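PDB 2RGY: transcriptional regulator, LacI family from Burkholderia phymatum, which probably binds a small sugar-like effector in the cleft between two subdomains and thereby adjusts the grip of a DNA-binding region, controlling transcription. Local coordinates for residues G20-T25 against G223-Y228; V240-A245 against F270-S275; S169-E174 against F194-T199; L13-F18 against T25-T30; F95-F100 against F108-R113. One frame throughout, in Å; residues are numbered along the deposited sequence.

Overall arrangement
From the N terminus, interaction 4 closes first, a short loop, packing helix 21-36 onto strand 10-14. The first turn of that helix joins loop 223-228 in interaction 1, which crosses interaction 4, shares Thr25 with it, and spans the two subdomains. Within the long loop that interaction 1 closes lie interaction 5, where strands 93-96 and 107-108 pair before the chain passes to helix 112-125, and interaction 3, which joins the starts of helices 173-186 and 198-210. Interaction 2, at another subdomain crossing, pairs strands 238-241 and 273-275 and closes the loop that holds helix 244-260. Asp226, of interaction 1, reaches His241 and Ser275 of interaction 2, while Asp198 of interaction 3 bonds to Asp227 N.

Interaction 1. Residues G20-T25 against G223-Y228; sequences GSYYGT and GYDDDY
Tyr22 and Asp227 meet across the interdomain cleft of a periplasmic-binding-protein-like fold, where the first turn of helix 21-36 in one subdomain faces the loop that follows strand 220-223 in the other. The tight part is the Asp227 carboxylate, pressed against the Tyr22 backbone and the root of its side chain. Asp227 OD2 lies 3.3 Å from Tyr22 CA, and Asp227 OD1 comes within 3.4 Å of Tyr22 CB. Asp227 OD2 also lies near the plane of the Tyr22 ring at its edge, with carboxylate and ring planes 53° apart. Tyr22 N is equally near OD2, but its N-H points badly for a hydrogen bond. The start of the helix could nevertheless stabilise the negative charge there. Asp198, which accepts from Asp227 N, helps to position the loop, as does the salt bridge of Asp226 with Arg277.

Further out the contact slackens. The ring of Tyr22, with CG anti to the backbone N (chi1 176°), leaves the helix beside Asp225, yet Tyr22 CD1 stays 4.2 Å from Asp225 OD1. Beyond Asp225 the ring goes on to pack against Asn97 and Thr244. At the solvent side Tyr228 is exposed at the rim and covers little. Phe19 of the second subunit packs on Ser21 and Thr25, so the helix start also borders the dimer partner. Within the helix, Ser21 O takes two donors, Thr25 N at 2.9 Å and the hydroxyl Thr25 OG1 at 2.6 Å.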
# COMPACT_ATOMS: atom_id res chain seq x y z
N GLY A 20 1.60 2.50 1.52
CA GLY A 20 0.55 3.23 2.19
C GLY A 20 -0.48 3.57 1.12
O GLY A 20 -0.10 4.02 0.05
N SER A 21 -1.76 3.33 1.39
CA SER A 21 -2.78 3.63 0.39
C SER A 21 -2.88 5.13 0.08
O SER A 21 -3.46 5.54 -0.92
CB SER A 21 -4.14 3.09 0.84
OG SER A 21 -4.53 3.63 2.09
N TYR A 22 -2.31 5.94 0.96
CA TYR A 22 -2.30 7.39 0.78
C TYR A 22 -1.45 7.71 -0.46
O TYR A 22 -1.88 8.42 -1.36
CB TYR A 22 -1.70 8.07 2.01
CG TYR A 22 -1.57 9.57 1.88
CD1 TYR A 22 -2.68 10.41 1.96
CD2 TYR A 22 -0.32 10.14 1.66
CE1 TYR A 22 -2.54 11.80 1.82
CE2 TYR A 22 -0.17 11.52 1.52
CZ TYR A 22 -1.29 12.34 1.60
OH TYR A 22 -1.12 13.70 1.45
N TYR A 23 -0.24 7.16 -0.50
CA TYR A 23 0.62 7.40 -1.65
C TYR A 23 0.11 6.65 -2.87
O TYR A 23 0.29 7.10 -3.99
CB TYR A 23 2.06 7.03 -1.32
CG TYR A 23 2.64 7.96 -0.28
CD1 TYR A 23 2.84 9.31 -0.56
CD2 TYR A 23 2.91 7.51 1.01
CE1 TYR A 23 3.28 10.19 0.42
CE2 TYR A 23 3.36 8.38 2.00
CZ TYR A 23 3.54 9.72 1.70
OH TYR A 23 3.97 10.60 2.67
N GLY A 24 -0.54 5.51 -2.64
CA GLY A 24 -1.08 4.76 -3.76
C GLY A 24 -2.15 5.58 -4.45
O GLY A 24 -2.28 5.55 -5.68
N THR A 25 -2.93 6.32 -3.67
CA THR A 25 -3.99 7.17 -4.20
C THR A 25 -3.42 8.26 -5.10
O THR A 25 -3.95 8.56 -6.17
CB THR A 25 -4.77 7.85 -3.06
OG1 THR A 25 -5.32 6.83 -2.21
CG2 THR A 25 -5.90 8.72 -3.62
N GLY A 223 -7.86 7.74 13.71
CA GLY A 223 -6.76 7.95 12.80
C GLY A 223 -6.90 9.19 11.94
O GLY A 223 -7.76 10.03 12.18
N TYR A 224 -6.06 9.30 10.92
CA TYR A 224 -6.09 10.47 10.04
C TYR A 224 -5.72 10.04 8.63
O TYR A 224 -4.76 9.29 8.44
CB TYR A 224 -5.09 11.50 10.56
CG TYR A 224 -5.31 12.91 10.08
CD1 TYR A 224 -6.01 13.83 10.86
CD2 TYR A 224 -4.79 13.33 8.86
CE1 TYR A 224 -6.17 15.15 10.44
CE2 TYR A 224 -4.94 14.65 8.43
CZ TYR A 224 -5.63 15.56 9.22
OH TYR A 224 -5.76 16.87 8.80
N ASP A 225 -6.49 10.52 7.65
CA ASP A 225 -6.34 10.24 6.22
C ASP A 225 -7.58 9.53 5.71
O ASP A 225 -8.18 9.94 4.71
CB ASP A 225 -5.12 9.34 5.90
CG ASP A 225 -3.78 10.04 6.06
OD1 ASP A 225 -3.72 11.28 5.97
OD2 ASP A 225 -2.75 9.34 6.26
N ASP A 226 -7.97 8.47 6.41
CA ASP A 226 -9.10 7.60 6.07
C ASP A 226 -8.65 6.81 4.85
O ASP A 226 -9.35 6.70 3.84
CB ASP A 226 -10.38 8.39 5.76
CG ASP A 226 -11.59 7.47 5.60
OD1 ASP A 226 -11.54 6.32 6.10
OD2 ASP A 226 -12.60 7.89 4.99
N ASP A 227 -7.44 6.27 4.98
CA ASP A 227 -6.84 5.46 3.93
C ASP A 227 -7.71 4.21 3.87
O ASP A 227 -8.35 3.85 4.86
CB ASP A 227 -5.38 5.19 4.31
CG ASP A 227 -4.45 6.34 3.89
OD1 ASP A 227 -3.38 6.52 4.51
OD2 ASP A 227 -4.78 7.05 2.91
N TYR A 228 -7.77 3.55 2.73
CA TYR A 228 -8.66 2.41 2.68
C TYR A 228 -8.22 1.11 3.32
O TYR A 228 -8.72 0.03 3.00
CB TYR A 228 -9.19 2.25 1.26
CG TYR A 228 -10.20 3.35 0.96
CD1 TYR A 228 -10.39 3.84 -0.34
CD2 TYR A 228 -10.99 3.89 2.00
CE1 TYR A 228 -11.33 4.86 -0.60
CE2 TYR A 228 -11.94 4.90 1.74
CZ TYR A 228 -12.10 5.37 0.44
OH TYR A 228 -13.06 6.35 0.19

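Interaction 2. Residues V240-A245 against F270-S275; sequences VHIPTA and FPVTVS
His241 N donates to Thr273 O over 2.6 Å, with 152° at the hydrogen, the shortest bond of an antiparallel pairing at the edge of a mixed sheet. The return bond, Thr273 N to His241 O, is weak at 3.4 Å. Thr273 O also receives a CA-H contact from Val240, and His241 O one from Val272, so both carbonyls have a second, softer partner.

Val272 fills the seam beside these bonds. Its CG1 lies between the backbone N and the carbonyl carbon (chi1 61°), which leaves CG2 anti to N and turned to the seam. Val272 CG2 is 3.2 Å from His241 O, 3.5 Å from Val240 CG1 and 3.7 Å from Ile242 CD1. Val272 and Ile242 run alongside each other in the same direction. On the face that carries His241 and Thr273, His241 CB lies 3.6 Å from Ser275 OG. The polar ends of His241 and Ser275 meet at a shared acceptor, Asp226 OD2, which ties this face to the loop after strand 220-223.

Further along, Pro243 centres an inverse gamma turn, and its CG rests 3.5 Å from Phe270 CB. That turn leads out of strand 238-241 into helix 244-260, one of the crossings between subdomains expected in this fold. Phe270 packs on the same helix through Glu246, Leu247 and Asn250, while Val272 and Val274 lean on Leu118 of helix 112-125.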
# COMPACT_ATOMS: atom_id res chain seq x y z
N VAL A 240 -10.26 10.60 10.31
CA VAL A 240 -10.57 11.90 9.72
C VAL A 240 -10.36 11.71 8.21
O VAL A 240 -9.29 11.29 7.76
CB VAL A 240 -9.61 12.99 10.25
CG1 VAL A 240 -9.81 14.28 9.49
CG2 VAL A 240 -9.86 13.21 11.75
N HIS A 241 -11.40 12.00 7.44
CA HIS A 241 -11.33 11.84 6.00
C HIS A 241 -10.74 13.05 5.26
O HIS A 241 -11.32 14.13 5.26
CB HIS A 241 -12.72 11.57 5.43
CG HIS A 241 -12.72 11.40 3.95
ND1 HIS A 241 -12.34 10.23 3.33
CD2 HIS A 241 -12.99 12.28 2.95
CE1 HIS A 241 -12.38 10.38 2.02
NE2 HIS A 241 -12.76 11.62 1.76
N ILE A 242 -9.61 12.83 4.61
CA ILE A 242 -8.91 13.87 3.84
C ILE A 242 -9.17 13.62 2.35
O ILE A 242 -8.95 12.52 1.86
CB ILE A 242 -7.38 13.81 4.10
CG1 ILE A 242 -7.09 14.12 5.57
CG2 ILE A 242 -6.66 14.78 3.18
CD1 ILE A 242 -7.56 15.52 6.01
N PRO A 243 -9.61 14.66 1.61
CA PRO A 243 -9.89 14.53 0.17
C PRO A 243 -8.63 14.48 -0.68
O PRO A 243 -8.37 15.36 -1.48
CB PRO A 243 -10.73 15.78 -0.11
CG PRO A 243 -10.02 16.80 0.71
CD PRO A 243 -9.73 16.07 2.03
N THR A 244 -7.86 13.41 -0.50
CA THR A 244 -6.61 13.23 -1.22
C THR A 244 -6.77 12.98 -2.71
O THR A 244 -6.01 13.53 -3.51
CB THR A 244 -5.81 12.08 -0.59
OG1 THR A 244 -5.42 12.47 0.74
CG2 THR A 244 -4.57 11.76 -1.41
N ALA A 245 -7.74 12.16 -3.09
CA ALA A 245 -7.96 11.87 -4.51
C ALA A 245 -8.36 13.14 -5.26
O ALA A 245 -7.86 13.40 -6.35
CB ALA A 245 -9.03 10.80 -4.66
N PHE A 270 -12.14 21.39 -0.67
CA PHE A 270 -12.91 20.19 -0.42
C PHE A 270 -13.09 20.04 1.07
O PHE A 270 -12.21 20.42 1.85
CB PHE A 270 -12.22 18.97 -1.03
CG PHE A 270 -12.02 19.10 -2.50
CD1 PHE A 270 -10.80 19.50 -3.02
CD2 PHE A 270 -13.10 18.89 -3.37
CE1 PHE A 270 -10.63 19.71 -4.40
CE2 PHE A 270 -12.96 19.09 -4.76
CZ PHE A 270 -11.72 19.51 -5.27
N PRO A 271 -14.25 19.52 1.49
CA PRO A 271 -14.42 19.40 2.93
C PRO A 271 -13.73 18.19 3.55
O PRO A 271 -13.50 17.17 2.90
CB PRO A 271 -15.94 19.37 3.08
CG PRO A 271 -16.37 18.61 1.87
CD PRO A 271 -15.50 19.21 0.77
N VAL A 272 -13.38 18.36 4.81
CA VAL A 272 -12.77 17.29 5.58
C VAL A 272 -13.91 16.87 6.51
O VAL A 272 -14.63 17.71 7.05
CB VAL A 272 -11.57 17.81 6.37
CG1 VAL A 272 -12.03 18.88 7.33
CG2 VAL A 272 -10.90 16.68 7.12
N THR A 273 -14.08 15.57 6.67
CA THR A 273 -15.13 15.04 7.53
C THR A 273 -14.54 13.89 8.34
O THR A 273 -13.36 13.56 8.20
CB THR A 273 -16.30 14.49 6.71
OG1 THR A 273 -15.80 13.52 5.78
CG2 THR A 273 -16.99 15.63 5.94
N VAL A 274 -15.36 13.29 9.19
CA VAL A 274 -14.90 12.16 9.99
C VAL A 274 -15.64 10.90 9.59
O VAL A 274 -16.87 10.87 9.55
CB VAL A 274 -15.10 12.41 11.49
CG1 VAL A 274 -14.77 11.16 12.26
CG2 VAL A 274 -14.20 13.54 11.94
N SER A 275 -14.88 9.86 9.28
CA SER A 275 -15.48 8.59 8.90
C SER A 275 -15.63 7.77 10.18
O SER A 275 -14.68 7.16 10.65
CB SER A 275 -14.58 7.87 7.90
OG SER A 275 -14.44 8.67 6.73

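Interaction 3. Residues S169-E174 against F194-T199; sequences SDFSPE and FCANDT
A single side-chain hydrogen bond joins Asn197 to Phe171: Asn197 ND2 donates to Phe171 O at 3.0 Å, with 154° at the hydrogen. The donor meets the carbonyl from the side, with a C=O...N angle of 120°, and sits slightly off its plane. The other end of the amide is engaged too, since Asn197 OD1 accepts from Met200 N and caps helix 198-210. Within 169-174, Asp170 OD1 takes two bonds from the same face of its carboxylate, from Ser172 N at 3.0 Å and from Ser172 OG at 2.6 Å, and the first of these makes an Asx turn. Ser172 OG in turn caps Gly175 N.

The contact brings together the N-cap regions of two helices, Ser172 and Asn197, in loops after parallel strands, as in Rossmann-like alpha/beta subdomains, where such loops rim the interdomain cleft.

Van der Waals contacts surround the polar bond. The Phe171 ring is inclined 46° to the Asn197 amide; its CD1 passes 3.7 Å from Asn197 ND2, and its CE1 makes an equally close apolar contact with Ala196 CB. Thr199 directs its methyl at the proline: CG2, anti to the backbone N, lies 3.4 Å from Pro173 N and 3.5 Å from Pro173 CG.

Among the surroundings, the Phe171 ring meets that of His76 at a steep angle and also touches Arg146, while Pro173 packs on Tyr232 of the second subunit.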
# COMPACT_ATOMS: atom_id res chain seq x y z
N SER A 169 6.69 10.74 16.08
CA SER A 169 7.02 9.55 15.31
C SER A 169 7.30 9.89 13.85
O SER A 169 7.50 11.06 13.52
CB SER A 169 5.90 8.51 15.42
OG SER A 169 6.35 7.26 14.94
N ASP A 170 7.28 8.90 12.96
CA ASP A 170 7.60 9.15 11.56
C ASP A 170 6.59 8.73 10.50
O ASP A 170 6.96 8.61 9.33
CB ASP A 170 8.95 8.50 11.23
CG ASP A 170 8.91 6.99 11.39
OD1 ASP A 170 7.81 6.45 11.64
OD2 ASP A 170 9.97 6.35 11.26
N PHE A 171 5.34 8.51 10.88
CA PHE A 171 4.30 8.09 9.93
C PHE A 171 4.39 6.65 9.43
O PHE A 171 3.53 6.21 8.67
CB PHE A 171 4.27 9.00 8.68
CG PHE A 171 3.72 10.38 8.92
CD1 PHE A 171 2.57 10.57 9.69
CD2 PHE A 171 4.33 11.49 8.33
CE1 PHE A 171 2.02 11.85 9.87
CE2 PHE A 171 3.80 12.77 8.50
CZ PHE A 171 2.64 12.96 9.27
N SER A 172 5.43 5.92 9.83
CA SER A 172 5.59 4.53 9.38
C SER A 172 4.97 3.49 10.31
O SER A 172 4.69 3.78 11.47
CB SER A 172 7.07 4.19 9.23
OG SER A 172 7.70 4.16 10.50
N PRO A 173 4.76 2.26 9.82
CA PRO A 173 4.18 1.20 10.64
C PRO A 173 5.00 0.94 11.90
O PRO A 173 4.46 0.90 13.01
CB PRO A 173 4.18 -0.02 9.71
CG PRO A 173 4.02 0.60 8.36
CD PRO A 173 4.97 1.78 8.44
N GLU A 174 6.31 0.76 11.73
CA GLU A 174 7.21 0.49 12.86
C GLU A 174 7.29 1.69 13.81
O GLU A 174 7.43 1.51 15.02
CB GLU A 174 8.62 0.15 12.36
CG GLU A 174 9.27 1.28 11.57
CD GLU A 174 9.01 1.20 10.07
OE1 GLU A 174 7.92 0.74 9.67
OE2 GLU A 174 9.91 1.60 9.29
N PHE A 194 -5.11 9.91 19.61
CA PHE A 194 -5.15 10.46 18.26
C PHE A 194 -3.83 10.15 17.56
O PHE A 194 -2.76 10.52 18.05
CB PHE A 194 -5.37 11.97 18.30
CG PHE A 194 -5.20 12.64 16.97
CD1 PHE A 194 -5.73 12.07 15.81
CD2 PHE A 194 -4.56 13.88 16.89
CE1 PHE A 194 -5.64 12.74 14.58
CE2 PHE A 194 -4.46 14.56 15.66
CZ PHE A 194 -5.00 13.99 14.50
N CYS A 195 -3.92 9.48 16.42
CA CYS A 195 -2.75 9.13 15.62
C CYS A 195 -2.73 9.96 14.34
O CYS A 195 -3.69 9.98 13.59
CB CYS A 195 -2.78 7.64 15.28
SG CYS A 195 -2.60 6.61 16.73
N ALA A 196 -1.60 10.63 14.11
CA ALA A 196 -1.41 11.50 12.96
C ALA A 196 -1.76 10.91 11.59
O ALA A 196 -1.99 11.66 10.64
CB ALA A 196 0.02 12.03 12.95
N ASN A 197 -1.77 9.58 11.49
CA ASN A 197 -2.14 8.93 10.24
C ASN A 197 -2.64 7.52 10.54
O ASN A 197 -2.31 6.95 11.58
CB ASN A 197 -0.98 8.93 9.23
CG ASN A 197 0.06 7.85 9.49
OD1 ASN A 197 0.16 7.30 10.59
ND2 ASN A 197 0.86 7.55 8.47
N ASP A 198 -3.45 6.98 9.64
CA ASP A 198 -4.02 5.64 9.81
C ASP A 198 -2.97 4.55 10.00
O ASP A 198 -3.19 3.60 10.75
CB ASP A 198 -4.93 5.29 8.62
CG ASP A 198 -6.21 6.12 8.59
OD1 ASP A 198 -6.53 6.78 9.60
OD2 ASP A 198 -6.91 6.10 7.56
N THR A 199 -1.84 4.69 9.32
CA THR A 199 -0.77 3.70 9.41
C THR A 199 -0.31 3.52 10.85
O THR A 199 -0.29 2.40 11.36
CB THR A 199 0.45 4.11 8.55
OG1 THR A 199 0.08 4.06 7.17
CG2 THR A 199 1.63 3.15 8.77

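Interaction 4. Residues L13-F18 against T25-T30; sequences LFVPTF and TILKQT
Leu27 is the main bump on this side of helix 21-36, and Leu13, Val15 and Phe18 form the hollow that receives it. Its chi1 of -56° carries CG toward the strand, and the extended chi2 parts the two methyls between different neighbours. Leu27 CD2 settles between the aliphatic pair, 3.6 Å from Leu13 CD2 and 3.7 Å from Val15 CG1. The other methyl, Leu27 CD1, abuts the edge of the Phe18 ring in its plane, 3.8 Å from Phe18 CD1; the two side chains cross at about a right angle.

A second interlock runs the other way. Leu13 CD2 projects from the strand into a notch on the helix between Leu27 and Thr30, touching Leu27 CD2 on one flank and lying 3.8 Å from Thr30 OG1 on the other. That hydroxyl is held by the helix itself, donating to Ile26 O at 2.7 Å, while Thr30 N reaches the same oxygen from the opposite face; the polar group is thus satisfied in an apolar setting. Ile26 adds a looser shoulder, its CG2 no nearer than 4.4 Å to Leu13 CD1.

Val41 and Val43 of strand 40-44 extend the hollow, and Phe18 of the second subunit packs on Leu27 from beyond the chain. Phe14 points to the other face of the sheet, against helix 52-65. The arrangement is the first half of a beta-alpha-beta unit, strand 10-14 to helix 21-36 to strand 40-44, in a parallel alpha/beta subdomain.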
# COMPACT_ATOMS: atom_id res chain seq x y z
N LEU A 13 6.82 12.42 -11.23
CA LEU A 13 6.13 12.39 -9.94
C LEU A 13 7.02 11.87 -8.82
O LEU A 13 7.55 10.76 -8.90
CB LEU A 13 4.88 11.51 -10.02
CG LEU A 13 4.25 11.12 -8.68
CD1 LEU A 13 3.77 12.36 -7.93
CD2 LEU A 13 3.08 10.18 -8.93
N PHE A 14 7.18 12.66 -7.77
CA PHE A 14 7.97 12.21 -6.63
C PHE A 14 7.07 11.94 -5.43
O PHE A 14 6.23 12.76 -5.07
CB PHE A 14 9.01 13.23 -6.20
CG PHE A 14 9.72 12.86 -4.93
CD1 PHE A 14 10.79 11.96 -4.96
CD2 PHE A 14 9.27 13.34 -3.70
CE1 PHE A 14 11.41 11.55 -3.77
CE2 PHE A 14 9.88 12.94 -2.50
CZ PHE A 14 10.96 12.04 -2.54
N VAL A 15 7.26 10.77 -4.82
CA VAL A 15 6.53 10.39 -3.63
C VAL A 15 7.62 9.83 -2.71
O VAL A 15 8.54 9.14 -3.17
CB VAL A 15 5.46 9.31 -3.90
CG1 VAL A 15 4.36 9.88 -4.77
CG2 VAL A 15 6.10 8.11 -4.58
N PRO A 16 7.54 10.13 -1.41
CA PRO A 16 8.55 9.64 -0.47
C PRO A 16 8.60 8.12 -0.30
O PRO A 16 9.57 7.60 0.25
CB PRO A 16 8.19 10.36 0.83
CG PRO A 16 6.71 10.55 0.71
CD PRO A 16 6.53 10.96 -0.72
N THR A 17 7.58 7.42 -0.80
CA THR A 17 7.52 5.96 -0.70
C THR A 17 6.32 5.43 -1.47
O THR A 17 5.34 6.14 -1.67
CB THR A 17 7.41 5.52 0.79
OG1 THR A 17 7.49 4.09 0.89
CG2 THR A 17 6.09 6.00 1.39
N PHE A 18 6.40 4.18 -1.94
CA PHE A 18 5.30 3.57 -2.69
C PHE A 18 4.30 2.89 -1.77
O PHE A 18 3.26 2.43 -2.22
CB PHE A 18 5.84 2.51 -3.66
CG PHE A 18 6.63 3.07 -4.80
CD1 PHE A 18 5.99 3.73 -5.85
CD2 PHE A 18 8.02 2.91 -4.85
CE1 PHE A 18 6.72 4.23 -6.94
CE2 PHE A 18 8.77 3.40 -5.92
CZ PHE A 18 8.12 4.07 -6.98
N THR A 25 -2.93 6.32 -3.67
CA THR A 25 -3.99 7.17 -4.20
C THR A 25 -3.42 8.26 -5.10
O THR A 25 -3.95 8.56 -6.17
CB THR A 25 -4.77 7.85 -3.06
OG1 THR A 25 -5.32 6.83 -2.21
CG2 THR A 25 -5.90 8.72 -3.62
N ILE A 26 -2.32 8.85 -4.65
CA ILE A 26 -1.66 9.91 -5.40
C ILE A 26 -1.11 9.35 -6.71
O ILE A 26 -1.25 9.98 -7.75
CB ILE A 26 -0.52 10.51 -4.56
CG1 ILE A 26 -1.11 11.15 -3.30
CG2 ILE A 26 0.25 11.54 -5.36
CD1 ILE A 26 -0.07 11.59 -2.31
N LEU A 27 -0.51 8.17 -6.64
CA LEU A 27 0.04 7.53 -7.83
C LEU A 27 -1.09 7.20 -8.81
O LEU A 27 -0.98 7.46 -10.01
CB LEU A 27 0.77 6.23 -7.47
CG LEU A 27 1.89 6.31 -6.43
CD1 LEU A 27 2.38 4.91 -6.13
CD2 LEU A 27 3.02 7.19 -6.94
N LYS A 28 -2.16 6.62 -8.29
CA LYS A 28 -3.28 6.24 -9.14
C LYS A 28 -3.89 7.43 -9.87
O LYS A 28 -4.05 7.39 -11.09
CB LYS A 28 -4.36 5.52 -8.32
CG LYS A 28 -5.59 5.09 -9.11
CD LYS A 28 -6.61 4.40 -8.19
CE LYS A 28 -7.96 4.15 -8.88
NZ LYS A 28 -9.00 3.63 -7.92
N GLN A 29 -4.23 8.48 -9.13
CA GLN A 29 -4.83 9.68 -9.73
C GLN A 29 -3.91 10.36 -10.74
O GLN A 29 -4.38 10.87 -11.74
CB GLN A 29 -5.22 10.70 -8.67
CG GLN A 29 -6.47 10.36 -7.90
CD GLN A 29 -7.64 10.03 -8.81
OE1 GLN A 29 -7.96 10.78 -9.73
NE2 GLN A 29 -8.27 8.90 -8.56
N THR A 30 -2.61 10.39 -10.45
CA THR A 30 -1.68 11.02 -11.38
C THR A 30 -1.66 10.21 -12.67
O THR A 30 -1.79 10.77 -13.76
CB THR A 30 -0.25 11.09 -10.78
OG1 THR A 30 -0.28 11.75 -9.51
CG2 THR A 30 0.68 11.85 -11.72

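Interaction 5. Residues F95-F100 against F108-R113; sequences FLNRAF and FCPDHR
Strand 93-96 and the short strand 107-108 pair in parallel at the margin of a five-stranded sheet, just where the chain leaves for helix 112-125 of the other subdomain, a crossover of the kind expected in this family. Two backbone bonds hold the pair: Phe108 N to Phe95 O at 3.0 Å, nearly straight at 166°, and Asn97 N to Phe108 O, equally long but more bent. Leu96 CA adds a CA-H contact to the same Phe108 O.

Past the strands, side chains take over. His112 NE2 donates to Asn97 OD1 over 2.6 Å; the oxygen lies at the edge of the imidazole, in its plane, while the donor comes in 33° off the carbonyl plane. Ring and amide stand almost perpendicular, 81° apart. Two partners steady the imidazole: Pro110 CG sits 3.4 Å above one face of the His112 ring, toward its rim, and Tyr224 bonds to His112 ND1 through its hydroxyl. Pro110 CD also approaches Asn97 OD1, at 3.6 Å. Cys109 lays its sulfur, SG, 3.4 Å from Asn97 C.

Around the contact, Leu96 and Phe108 pack on Ala251 of helix 244-260, and Phe95 against Leu83 of helix 80-89. Arg98 bonds to the Leu78 carbonyl and forms a salt bridge with Asp80 at the start of that same helix, whereas Asn97 and His112 border Asp142 of helix 141-155.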
# COMPACT_ATOMS: atom_id res chain seq x y z
N PHE A 95 2.91 21.33 -6.12
CA PHE A 95 3.22 20.78 -4.80
C PHE A 95 1.96 20.33 -4.07
O PHE A 95 1.01 21.09 -3.94
CB PHE A 95 3.93 21.84 -3.97
CG PHE A 95 5.19 22.33 -4.59
CD1 PHE A 95 6.30 21.49 -4.72
CD2 PHE A 95 5.27 23.64 -5.07
CE1 PHE A 95 7.48 21.94 -5.32
CE2 PHE A 95 6.44 24.10 -5.68
CZ PHE A 95 7.55 23.25 -5.80
N LEU A 96 1.96 19.09 -3.58
CA LEU A 96 0.81 18.56 -2.86
C LEU A 96 1.07 18.54 -1.35
O LEU A 96 2.21 18.39 -0.90
CB LEU A 96 0.53 17.12 -3.31
CG LEU A 96 0.77 16.77 -4.78
CD1 LEU A 96 0.60 15.26 -4.98
CD2 LEU A 96 -0.17 17.55 -5.67
N ASN A 97 -0.00 18.70 -0.58
CA ASN A 97 0.04 18.67 0.88
C ASN A 97 0.93 19.67 1.63
O ASN A 97 1.24 19.46 2.80
CB ASN A 97 0.38 17.25 1.35
CG ASN A 97 -0.29 16.89 2.66
OD1 ASN A 97 -1.47 17.19 2.88
ND2 ASN A 97 0.45 16.22 3.55
N ARG A 98 1.36 20.73 0.96
CA ARG A 98 2.15 21.78 1.61
C ARG A 98 2.05 23.07 0.80
O ARG A 98 1.82 23.03 -0.40
CB ARG A 98 3.62 21.38 1.80
CG ARG A 98 4.44 21.17 0.56
CD ARG A 98 5.79 20.63 0.98
NE ARG A 98 6.54 21.59 1.78
CZ ARG A 98 7.59 21.28 2.54
NH1 ARG A 98 8.01 20.02 2.62
NH2 ARG A 98 8.23 22.23 3.21
N ALA A 99 2.21 24.19 1.48
CA ALA A 99 2.09 25.50 0.84
C ALA A 99 3.31 25.92 0.02
O ALA A 99 4.40 25.37 0.17
CB ALA A 99 1.80 26.56 1.91
N PHE A 100 3.09 26.89 -0.87
CA PHE A 100 4.14 27.42 -1.71
C PHE A 100 3.87 28.92 -1.91
O PHE A 100 3.36 29.36 -2.95
CB PHE A 100 4.17 26.69 -3.06
CG PHE A 100 5.36 27.03 -3.89
CD1 PHE A 100 6.65 26.84 -3.39
CD2 PHE A 100 5.21 27.58 -5.16
CE1 PHE A 100 7.78 27.20 -4.15
CE2 PHE A 100 6.32 27.94 -5.94
CZ PHE A 100 7.60 27.75 -5.43
N PHE A 108 -1.54 22.64 -3.60
CA PHE A 108 -2.85 22.03 -3.39
C PHE A 108 -2.77 21.32 -2.05
O PHE A 108 -2.12 20.29 -1.91
CB PHE A 108 -3.15 21.07 -4.53
CG PHE A 108 -3.55 21.77 -5.80
CD1 PHE A 108 -4.90 21.92 -6.13
CD2 PHE A 108 -2.57 22.35 -6.63
CE1 PHE A 108 -5.28 22.64 -7.28
CE2 PHE A 108 -2.94 23.07 -7.77
CZ PHE A 108 -4.29 23.22 -8.10
N CYS A 109 -3.45 21.89 -1.06
CA CYS A 109 -3.40 21.36 0.29
C CYS A 109 -4.75 21.38 0.99
O CYS A 109 -5.47 22.36 0.92
CB CYS A 109 -2.39 22.18 1.10
SG CYS A 109 -1.75 21.42 2.62
N PRO A 110 -5.11 20.29 1.67
CA PRO A 110 -6.40 20.29 2.36
C PRO A 110 -6.29 21.13 3.64
O PRO A 110 -5.22 21.66 3.96
CB PRO A 110 -6.64 18.82 2.65
CG PRO A 110 -5.25 18.33 2.95
CD PRO A 110 -4.42 19.00 1.86
N ASP A 111 -7.40 21.26 4.36
CA ASP A 111 -7.41 22.03 5.60
C ASP A 111 -7.05 21.13 6.79
O ASP A 111 -7.93 20.61 7.46
CB ASP A 111 -8.80 22.65 5.80
CG ASP A 111 -8.85 23.60 6.97
OD1 ASP A 111 -9.87 24.30 7.13
OD2 ASP A 111 -7.87 23.64 7.75
N HIS A 112 -5.76 20.96 7.04
CA HIS A 112 -5.29 20.11 8.14
C HIS A 112 -5.66 20.64 9.52
O HIS A 112 -5.84 19.87 10.46
CB HIS A 112 -3.77 19.91 8.05
CG HIS A 112 -3.34 19.04 6.91
ND1 HIS A 112 -3.79 17.75 6.75
CD2 HIS A 112 -2.51 19.29 5.86
CE1 HIS A 112 -3.25 17.23 5.65
NE2 HIS A 112 -2.47 18.15 5.10
N ARG A 113 -5.75 21.96 9.64
CA ARG A 113 -6.10 22.58 10.92
C ARG A 113 -7.48 22.05 11.29
O ARG A 113 -7.70 21.54 12.39
CB ARG A 113 -6.15 24.10 10.77
CG ARG A 113 -6.22 24.88 12.07
CD ARG A 113 -6.30 26.37 11.75
NE ARG A 113 -5.54 27.19 12.69
CZ ARG A 113 -5.52 28.52 12.69
NH1 ARG A 113 -6.22 29.20 11.78
NH2 ARG A 113 -4.81 29.19 13.60